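Local coordinates for protein bifunctional endomannanase/endoglucanase (Caldanaerobius polysaccharolyticus, PDB 3W0K) that probably hydrolyses beta-linked mannan and glucan chains from within, as a bifunctional endomannanase and endoglucanase of glycoside hydrolase family 5, at residues Lys282-Tyr288 with Leu324-Val330; Ile271-Glu275 with Glu320-Leu324. One frame throughout, in Å; residues are numbered along the deposited sequence.

How the contacts relate
The N-terminal strand 4-7 opens an eight-stranded parallel barrel, and strand 287-290 closes it after helix 267-284. After a small two-stranded antiparallel sheet, the chain ends in helix 319-327 and a short tail. Going along the chain, contact 2 leaves first, from 271-275, and returns at 320-324. Contact 1 leaves from 282-288 and returns at 324-330. The two loops therefore cross and do not nest. Both lay the last helix against helix 267-284, contact 2 along their parallel run and contact 1 at their C-terminal ends, where the tail also meets the start of strand 287-290. Leu324 belongs to both, and the contact centres lie about 11 Å apart.

Contact 1. Residues Lys282-Tyr288 with Leu324-Val330; sequences KEFEWGY and LLVENRV
Tyr288 points its phenol at the end of the last helix, and its OH donates to Leu325 O at 2.7 Å. Tyr288 lies on strand 287-290, the eighth of the TIM barrel, so this bond joins the barrel wall to helix 319-327. Leu325 O sits at the ring edge, near its plane. The hydroxyl oxygen sits well off the C=O direction, at a C=O...donor angle of 134°, and tilted out of the carbonyl plane. CG of Tyr288 stands between the backbone N and the carbonyl carbon (chi1 44°), a crowded position that turns the ring toward the helix end. CE1 also packs on Leu325 CD2 at 4.0 Å. Tyr4 and Phe259 meet the same ring from elsewhere in the barrel.

Lys282 makes the second set of contacts. Its chain is fully extended and crosses the Asn328 side chain at about a right angle. Lys282 CB lies 3.5 Å from Asn328 OD1. The ammonium NZ then forms a salt bridge with Glu327 OE2 at 3.1 Å, whose hydrogen bond is weak, and a second weak hydrogen bond to Glu327 O. Glu327 bends at chi2 (63°), which brings its carboxylate round to the amine.

Asn328 folds back on its own helix. Its ND2 gives a bond to Leu324 O at 2.9 Å, close to the amide plane. Leu324 O also accepts from Asn328 N, so two donors grip one carbonyl where the helix ends. Helix 267-284 stops nearby in a Schellman motif, with Glu285 at positive phi. Val330 packs here through both methyls: CG1 lies 3.7 Å from Lys282 CG, and CG2 faces Glu285 CB. One water bridges the two backbones, lying 2.9 Å from Asn328 O and also within bonding distance of Trp286 O.

Contact 2. Residues Ile271-Glu275 with Glu320-Leu324; sequences IRWFE and ELLDL
Leu321 turns its side chain away from the backbone N, and chi2 of 51° then swings CD1 onto the ring of Phe274. The Phe274 ring presents a face to this methyl. Leu321 CD1 stands 3.6 Å from the centroid of the Phe274 ring and only 5° off the ring normal. This is a CH-pi contact over the middle of the ring. Leu321 CD2 lies farther out, near Phe274 CE2 and CZ. Trp273 CZ3 sits over the centre of the opposite face, so the ring is held between a methyl and an indole edge atom.

The two segments are neighbouring helices on the outside of the TIM barrel. Helix 267-284 leads into the last barrel strand, and helix 319-327 follows the barrel near the C terminus. Their short axes run 10.8 Å apart and nearly parallel, at 6°. With an alanine here in place of Phe274, Leu321 CD1 would probably lose the ring face it packs on, and a gap would be likely to open between it and Trp273.

Ile271 lies against both Leu321 and Leu324. Its CD1 is 4.2 Å from Leu324 CD1 and also near Leu321 CB. Nearer the solvent, the extended Glu320 crosses Ile271 at a slant, with OE1 3.6 Å from Ile271 CG1. Leu324 CD1 touches Phe274 CB and also rests against Glu275 CG at 4.0 Å. The carboxylates of Glu275 and Glu320 come near each other without touching, their OE2 atoms 4.9 Å apart, a like-charge proximity that may be mildly unfavourable, though solvent probably screens it.

Contact 1. Residues Lys282-Tyr288 with Leu324-Val330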
loop_
_atom_site.group_PDB
_atom_site.type_symbol
_atom_site.label_atom_id
_atom_site.label_comp_id
_atom_site.label_asym_id
_atom_site.label_seq_id
_atom_site.Cartn_x
_atom_site.Cartn_y
_atom_site.Cartn_z
ATOM N N LYS A 282 -12.487 -5.070 -11.300
ATOM C CA LYS A 282 -12.674 -4.971 -12.744
ATOM C C LYS A 282 -13.955 -4.196 -13.047
ATOM O O LYS A 282 -13.966 -3.306 -13.900
ATOM C CB LYS A 282 -12.751 -6.363 -13.378
ATOM C CG LYS A 282 -12.781 -6.327 -14.900
ATOM C CD LYS A 282 -12.824 -7.717 -15.494
ATOM C CE LYS A 282 -12.718 -7.661 -17.009
ATOM N NZ LYS A 282 -12.747 -9.020 -17.615
ATOM N N GLU A 283 -15.020 -4.521 -12.320
ATOM C CA GLU A 283 -16.310 -3.855 -12.493
ATOM C C GLU A 283 -16.214 -2.367 -12.159
ATOM O O GLU A 283 -16.763 -1.522 -12.871
ATOM C CB GLU A 283 -17.365 -4.513 -11.598
ATOM C CG GLU A 283 -18.746 -3.874 -11.692
ATOM C CD GLU A 283 -19.749 -4.485 -10.735
ATOM O OE1 GLU A 283 -19.686 -5.707 -10.495
ATOM O OE2 GLU A 283 -20.606 -3.736 -10.223
ATOM N N PHE A 284 -15.497 -2.059 -11.080
ATOM C CA PHE A 284 -15.313 -0.683 -10.621
ATOM C C PHE A 284 -14.267 0.056 -11.449
ATOM O O PHE A 284 -14.167 1.284 -11.377
ATOM C CB PHE A 284 -14.854 -0.660 -9.156
ATOM C CG PHE A 284 -15.831 -1.263 -8.179
ATOM C CD1 PHE A 284 -17.159 -1.503 -8.529
ATOM C CD2 PHE A 284 -15.416 -1.575 -6.889
ATOM C CE1 PHE A 284 -18.053 -2.042 -7.608
ATOM C CE2 PHE A 284 -16.302 -2.114 -5.960
ATOM C CZ PHE A 284 -17.624 -2.347 -6.322
ATOM N N GLU A 285 -13.489 -0.702 -12.221
ATOM C CA GLU A 285 -12.409 -0.169 -13.049
ATOM C C GLU A 285 -11.314 0.418 -12.156
ATOM O O GLU A 285 -10.806 1.515 -12.395
ATOM C CB GLU A 285 -12.926 0.865 -14.055
ATOM C CG GLU A 285 -13.833 0.266 -15.126
ATOM C CD GLU A 285 -14.196 1.248 -16.228
ATOM O OE1 GLU A 285 -13.557 2.317 -16.330
ATOM O OE2 GLU A 285 -15.126 0.942 -17.007
ATOM N N TRP A 286 -10.978 -0.330 -11.111
ATOM C CA TRP A 286 -9.949 0.071 -10.161
ATOM C C TRP A 286 -8.645 -0.667 -10.399
ATOM O O TRP A 286 -8.637 -1.869 -10.679
ATOM C CB TRP A 286 -10.371 -0.260 -8.730
ATOM C CG TRP A 286 -11.466 0.569 -8.148
ATOM C CD1 TRP A 286 -12.093 1.640 -8.714
ATOM C CD2 TRP A 286 -12.053 0.393 -6.854
ATOM N NE1 TRP A 286 -13.038 2.144 -7.849
ATOM C CE2 TRP A 286 -13.033 1.395 -6.700
ATOM C CE3 TRP A 286 -11.844 -0.518 -5.808
ATOM C CZ2 TRP A 286 -13.806 1.515 -5.540
ATOM C CZ3 TRP A 286 -12.613 -0.401 -4.654
ATOM C CH2 TRP A 286 -13.582 0.611 -4.532
ATOM N N GLY A 287 -7.542 0.058 -10.243
ATOM C CA GLY A 287 -6.233 -0.548 -10.364
ATOM C C GLY A 287 -5.952 -1.179 -9.010
ATOM O O GLY A 287 -6.585 -0.825 -8.007
ATOM N N TYR A 288 -4.998 -2.098 -8.962
ATOM C CA TYR A 288 -4.672 -2.776 -7.711
ATOM C C TYR A 288 -3.225 -3.238 -7.656
ATOM O O TYR A 288 -2.620 -3.538 -8.683
ATOM C CB TYR A 288 -5.627 -3.959 -7.480
ATOM C CG TYR A 288 -5.878 -4.817 -8.703
ATOM C CD1 TYR A 288 -4.982 -5.815 -9.076
ATOM C CD2 TYR A 288 -7.027 -4.640 -9.472
ATOM C CE1 TYR A 288 -5.224 -6.622 -10.191
ATOM C CE2 TYR A 288 -7.281 -5.442 -10.587
ATOM C CZ TYR A 288 -6.376 -6.427 -10.937
ATOM O OH TYR A 288 -6.627 -7.226 -12.028
ATOM N N LEU A 324 -5.639 -14.526 -12.798
ATOM C CA LEU A 324 -6.708 -13.718 -12.215
ATOM C C LEU A 324 -6.293 -12.249 -12.160
ATOM O O LEU A 324 -7.098 -11.359 -12.422
ATOM C CB LEU A 324 -7.054 -14.210 -10.810
ATOM C CG LEU A 324 -7.906 -15.474 -10.725
ATOM C CD1 LEU A 324 -8.050 -15.902 -9.274
ATOM C CD2 LEU A 324 -9.268 -15.212 -11.354
ATOM N N LEU A 325 -5.028 -12.001 -11.828
ATOM C CA LEU A 325 -4.520 -10.634 -11.754
ATOM C C LEU A 325 -4.542 -9.968 -13.128
ATOM O O LEU A 325 -4.865 -8.789 -13.251
ATOM C CB LEU A 325 -3.096 -10.619 -11.192
ATOM C CG LEU A 325 -2.945 -11.050 -9.730
ATOM C CD1 LEU A 325 -1.470 -11.107 -9.366
ATOM C CD2 LEU A 325 -3.679 -10.083 -8.811
ATOM N N VAL A 326 -4.225 -10.740 -14.162
ATOM C CA VAL A 326 -4.206 -10.224 -15.528
ATOM C C VAL A 326 -5.612 -10.054 -16.106
ATOM O O VAL A 326 -5.921 -9.032 -16.719
ATOM C CB VAL A 326 -3.372 -11.149 -16.456
ATOM C CG1 VAL A 326 -3.486 -10.702 -17.909
ATOM C CG2 VAL A 326 -1.918 -11.147 -16.018
ATOM N N GLU A 327 -6.462 -11.053 -15.883
ATOM C CA GLU A 327 -7.831 -11.052 -16.392
ATOM C C GLU A 327 -8.702 -9.905 -15.886
ATOM O O GLU A 327 -9.591 -9.433 -16.598
ATOM C CB GLU A 327 -8.492 -12.404 -16.083
ATOM C CG GLU A 327 -10.003 -12.488 -16.340
ATOM C CD GLU A 327 -10.399 -12.289 -17.802
ATOM O OE1 GLU A 327 -9.577 -12.557 -18.707
ATOM O OE2 GLU A 327 -11.553 -11.869 -18.044
ATOM N N ASN A 328 -8.430 -9.432 -14.674
ATOM C CA ASN A 328 -9.235 -8.360 -14.108
ATOM C C ASN A 328 -8.750 -6.930 -14.319
ATOM O O ASN A 328 -9.241 -5.994 -13.685
ATOM C CB ASN A 328 -9.559 -8.670 -12.650
ATOM C CG ASN A 328 -10.529 -9.826 -12.525
ATOM O OD1 ASN A 328 -11.732 -9.658 -12.727
ATOM N ND2 ASN A 328 -10.005 -11.020 -12.268
ATOM N N ARG A 329 -7.813 -6.766 -15.247
ATOM C CA ARG A 329 -7.302 -5.447 -15.598
ATOM C C ARG A 329 -8.240 -4.887 -16.670
ATOM O O ARG A 329 -8.898 -5.651 -17.382
ATOM C CB ARG A 329 -5.873 -5.546 -16.153
ATOM C CG ARG A 329 -4.888 -6.189 -15.184
ATOM C CD ARG A 329 -3.425 -5.968 -15.561
ATOM N NE ARG A 329 -3.017 -6.648 -16.785
ATOM C CZ ARG A 329 -1.835 -7.238 -16.957
ATOM N NH1 ARG A 329 -0.936 -7.248 -15.981
ATOM N NH2 ARG A 329 -1.532 -7.781 -18.127
ATOM N N VAL A 330 -8.354 -3.563 -16.736
ATOM C CA VAL A 330 -9.196 -2.909 -17.740
ATOM C C VAL A 330 -8.382 -1.869 -18.514
ATOM O O VAL A 330 -7.245 -1.573 -18.085
ATOM C CB VAL A 330 -10.449 -2.223 -17.119
ATOM C CG1 VAL A 330 -11.342 -3.255 -16.447
ATOM C CG2 VAL A 330 -10.042 -1.138 -16.133
ATOM O OXT VAL A 330 -8.879 -1.374 -19.550
HETATM O O HOH W 1 -9.398 -3.198 -13.037
#

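Contact 2. Residues Ile271-Glu275 with Glu320-Leu324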
loop_
_atom_site.group_PDB
_atom_site.type_symbol
_atom_site.label_atom_id
_atom_site.label_comp_id
_atom_site.label_asym_id
_atom_site.label_seq_id
_atom_site.Cartn_x
_atom_site.Cartn_y
_atom_site.Cartn_z
ATOM N N ILE A 271 -8.296 -18.421 -3.325
ATOM C CA ILE A 271 -8.643 -18.196 -4.724
ATOM C C ILE A 271 -10.101 -17.767 -4.869
ATOM O O ILE A 271 -10.399 -16.850 -5.624
ATOM C CB ILE A 271 -8.360 -19.456 -5.588
ATOM C CG1 ILE A 271 -6.849 -19.632 -5.777
ATOM C CG2 ILE A 271 -9.068 -19.363 -6.941
ATOM C CD1 ILE A 271 -6.202 -18.563 -6.653
ATOM N N ARG A 272 -10.995 -18.407 -4.116
ATOM C CA ARG A 272 -12.418 -18.072 -4.171
ATOM C C ARG A 272 -12.639 -16.612 -3.767
ATOM O O ARG A 272 -13.438 -15.899 -4.377
ATOM C CB ARG A 272 -13.223 -18.999 -3.251
ATOM C CG ARG A 272 -14.723 -18.750 -3.281
ATOM C CD ARG A 272 -15.294 -18.972 -4.669
ATOM N NE ARG A 272 -16.699 -18.580 -4.745
ATOM C CZ ARG A 272 -17.125 -17.345 -4.992
ATOM N NH1 ARG A 272 -16.251 -16.362 -5.192
ATOM N NH2 ARG A 272 -18.427 -17.096 -5.054
ATOM N N TRP A 273 -11.905 -16.176 -2.748
ATOM C CA TRP A 273 -11.995 -14.805 -2.268
ATOM C C TRP A 273 -11.387 -13.850 -3.305
ATOM O O TRP A 273 -11.961 -12.800 -3.598
ATOM C CB TRP A 273 -11.299 -14.683 -0.909
ATOM C CG TRP A 273 -11.078 -13.276 -0.465
ATOM C CD1 TRP A 273 -11.975 -12.450 0.148
ATOM C CD2 TRP A 273 -9.882 -12.510 -0.645
ATOM N NE1 TRP A 273 -11.413 -11.209 0.354
ATOM C CE2 TRP A 273 -10.128 -11.222 -0.126
ATOM C CE3 TRP A 273 -8.628 -12.789 -1.203
ATOM C CZ2 TRP A 273 -9.162 -10.209 -0.148
ATOM C CZ3 TRP A 273 -7.670 -11.786 -1.226
ATOM C CH2 TRP A 273 -7.943 -10.511 -0.702
ATOM N N PHE A 274 -10.246 -14.235 -3.878
ATOM C CA PHE A 274 -9.593 -13.416 -4.905
ATOM C C PHE A 274 -10.541 -13.173 -6.077
ATOM O O PHE A 274 -10.594 -12.077 -6.629
ATOM C CB PHE A 274 -8.328 -14.103 -5.430
ATOM C CG PHE A 274 -7.069 -13.718 -4.704
ATOM C CD1 PHE A 274 -6.584 -12.415 -4.767
ATOM C CD2 PHE A 274 -6.342 -14.671 -3.998
ATOM C CE1 PHE A 274 -5.386 -12.071 -4.138
ATOM C CE2 PHE A 274 -5.144 -14.336 -3.365
ATOM C CZ PHE A 274 -4.666 -13.032 -3.436
ATOM N N GLU A 275 -11.284 -14.207 -6.464
ATOM C CA GLU A 275 -12.222 -14.082 -7.569
ATOM C C GLU A 275 -13.265 -13.000 -7.309
ATOM O O GLU A 275 -13.627 -12.258 -8.220
ATOM C CB GLU A 275 -12.883 -15.428 -7.862
ATOM C CG GLU A 275 -11.911 -16.439 -8.453
ATOM C CD GLU A 275 -12.481 -17.839 -8.552
ATOM O OE1 GLU A 275 -13.303 -18.222 -7.692
ATOM O OE2 GLU A 275 -12.087 -18.568 -9.485
ATOM N N GLU A 320 -2.643 -19.734 -11.664
ATOM C CA GLU A 320 -4.059 -19.420 -11.510
ATOM C C GLU A 320 -4.238 -18.003 -10.971
ATOM O O GLU A 320 -5.053 -17.232 -11.485
ATOM C CB GLU A 320 -4.743 -20.431 -10.587
ATOM C CG GLU A 320 -6.237 -20.193 -10.427
ATOM C CD GLU A 320 -6.926 -21.239 -9.565
ATOM O OE1 GLU A 320 -6.283 -21.802 -8.649
ATOM O OE2 GLU A 320 -8.126 -21.486 -9.800
ATOM N N LEU A 321 -3.461 -17.657 -9.946
ATOM C CA LEU A 321 -3.534 -16.325 -9.355
ATOM C C LEU A 321 -3.034 -15.266 -10.338
ATOM O O LEU A 321 -3.659 -14.212 -10.492
ATOM C CB LEU A 321 -2.740 -16.269 -8.049
ATOM C CG LEU A 321 -2.775 -14.943 -7.281
ATOM C CD1 LEU A 321 -4.211 -14.460 -7.088
ATOM C CD2 LEU A 321 -2.074 -15.117 -5.945
ATOM N N LEU A 322 -1.912 -15.541 -10.999
ATOM C CA LEU A 322 -1.369 -14.606 -11.980
ATOM C C LEU A 322 -2.418 -14.332 -13.061
ATOM O O LEU A 322 -2.642 -13.182 -13.439
ATOM C CB LEU A 322 -0.090 -15.164 -12.615
ATOM C CG LEU A 322 0.500 -14.348 -13.774
ATOM C CD1 LEU A 322 0.865 -12.941 -13.318
ATOM C CD2 LEU A 322 1.717 -15.060 -14.335
ATOM N N ASP A 323 -3.082 -15.388 -13.529
ATOM C CA ASP A 323 -4.113 -15.243 -14.553
ATOM C C ASP A 323 -5.263 -14.369 -14.066
ATOM O O ASP A 323 -5.791 -13.556 -14.825
ATOM C CB ASP A 323 -4.629 -16.612 -15.013
ATOM C CG ASP A 323 -3.645 -17.336 -15.924
ATOM O OD1 ASP A 323 -2.620 -16.742 -16.325
ATOM O OD2 ASP A 323 -3.904 -18.514 -16.245
ATOM N N LEU A 324 -5.639 -14.526 -12.798
ATOM C CA LEU A 324 -6.708 -13.718 -12.215
ATOM C C LEU A 324 -6.293 -12.249 -12.160
ATOM O O LEU A 324 -7.098 -11.359 -12.422
ATOM C CB LEU A 324 -7.054 -14.210 -10.810
ATOM C CG LEU A 324 -7.906 -15.474 -10.725
ATOM C CD1 LEU A 324 -8.050 -15.902 -9.274
ATOM C CD2 LEU A 324 -9.268 -15.212 -11.354
#